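Side-chain contact in hydrogenase maturation protease (Wolinella succinogenes, PDB 3PU6), which is probably an endopeptidase of the hydrogenase maturation protease family, trimming a precursor subunit so that the hydrogenase becomes active: residues Leu126-Gly129 against Ala130-Ala134. Numbering follows the deposited sequence.
Sequences LSQG and ASDSA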
loop_
_atom_site.group_PDB
_atom_site.type_symbol
_atom_site.label_atom_id
_atom_site.label_comp_id
_atom_site.label_asym_id
_atom_site.label_seq_id
_atom_site.Cartn_x
_atom_site.Cartn_y
_atom_site.Cartn_z
ATOM N N LEU A 126 15.250 2.414 -5.947
ATOM C CA LEU A 126 14.440 3.617 -6.036
ATOM C C LEU A 126 15.261 4.816 -6.466
ATOM O O LEU A 126 16.473 4.849 -6.270
ATOM C CB LEU A 126 13.815 3.912 -4.676
ATOM C CG LEU A 126 12.951 2.802 -4.085
ATOM C CD1 LEU A 126 12.217 3.302 -2.865
ATOM C CD2 LEU A 126 11.978 2.257 -5.143
ATOM N N SER A 127 14.590 5.791 -7.072
ATOM C CA SER A 127 15.177 7.100 -7.348
ATOM C C SER A 127 15.069 7.929 -6.079
ATOM O O SER A 127 14.236 7.641 -5.223
ATOM C CB SER A 127 14.423 7.788 -8.479
ATOM O OG SER A 127 13.075 8.029 -8.122
ATOM N N GLN A 128 15.893 8.962 -5.949
ATOM C CA GLN A 128 15.869 9.762 -4.731
ATOM C C GLN A 128 14.443 10.202 -4.437
ATOM O O GLN A 128 13.960 10.053 -3.309
ATOM C CB GLN A 128 16.822 10.962 -4.819
ATOM C CG GLN A 128 16.945 11.762 -3.510
ATOM C CD GLN A 128 17.527 10.947 -2.355
ATOM O OE1 GLN A 128 18.664 10.484 -2.429
ATOM N NE2 GLN A 128 16.752 10.783 -1.281
ATOM N N GLY A 129 13.764 10.714 -5.465
ATOM C CA GLY A 129 12.378 11.136 -5.348
ATOM C C GLY A 129 11.440 10.079 -4.783
ATOM O O GLY A 129 10.754 10.314 -3.782
ATOM N N ALA A 130 11.400 8.909 -5.423
ATOM C CA ALA A 130 10.570 7.807 -4.936
ATOM C C ALA A 130 10.958 7.380 -3.514
ATOM O O ALA A 130 10.100 7.104 -2.691
ATOM C CB ALA A 130 10.631 6.626 -5.890
ATOM N N SER A 131 12.253 7.325 -3.239
ATOM C CA SER A 131 12.735 7.059 -1.884
ATOM C C SER A 131 12.169 8.049 -0.860
ATOM O O SER A 131 11.589 7.650 0.147
ATOM C CB SER A 131 14.257 7.090 -1.846
ATOM O OG SER A 131 14.712 7.212 -0.512
ATOM N N ASP A 132 12.340 9.337 -1.117
ATOM C CA ASP A 132 11.740 10.357 -0.269
ATOM C C ASP A 132 10.247 10.099 -0.089
ATOM O O ASP A 132 9.732 10.128 1.030
ATOM C CB ASP A 132 11.966 11.756 -0.857
ATOM C CG ASP A 132 13.436 12.183 -0.845
ATOM O OD1 ASP A 132 14.270 11.522 -0.178
ATOM O OD2 ASP A 132 13.760 13.183 -1.521
ATOM N N SER A 133 9.566 9.848 -1.206
ATOM C CA SER A 133 8.130 9.555 -1.228
ATOM C C SER A 133 7.715 8.440 -0.279
ATOM O O SER A 133 6.650 8.506 0.330
ATOM C CB SER A 133 7.690 9.174 -2.638
ATOM O OG SER A 133 7.729 10.288 -3.503
ATOM N N ALA A 134 8.541 7.400 -0.181
ATOM C CA ALA A 134 8.255 6.277 0.705
ATOM C C ALA A 134 8.315 6.704 2.176
ATOM O O ALA A 134 7.467 6.324 2.973
ATOM C CB ALA A 134 9.203 5.126 0.435
#
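Ser131 N binds Ser127 O at 2.8 Å, Asp132 N binds Gln128 O and Ser133 N binds Gly129 O, the successive i to i+4 bonds that open the first turn of helix 128-147. Ser127 sits just ahead of that turn as its N-cap. Its OG accepts from Ala130 N, a fairly long bond at 3.3 Å but close to straight. With chi1 at 63°, OG lies between the serine's own N and carbonyl carbon, which turns it back over the start of the helix, where it also passes 3.6 Å from Ala130 CB. The same hydroxyl is hydrogen-bonded to Asp17 OD2, so the cap ties the helix start to the loop carrying Asp17. Replacing Ser127 with alanine is likely to leave Ala130 N without its capping acceptor and Asp17 without this partner. This is a classic serine N-cap, and it starts the last helix of an alpha/beta domain built on a mixed, mostly parallel sheet. Right after the cap, on an exposed side of the helix, Gln128 reaches one turn ahead to Asp132. Its chain leaves anti to the backbone N and then bends at chi2, bringing NE2 to 2.8 Å from Asp132 OD1 in a bent bond, 145° at the hydrogen. The oxygen lies in the amide plane, whereas NE2 comes at the carboxylate from above, with the two planes turned 42° apart. Leu126, before the cap, folds its side chain back alongside the turn: CD1 rests 3.9 Å from Ser131 CA, and CB is 4.4 Å from Ala130 CB. Leu126 also touches Ala23, and Ala134 touches Val20, joining this end of the helix to helix 20-31.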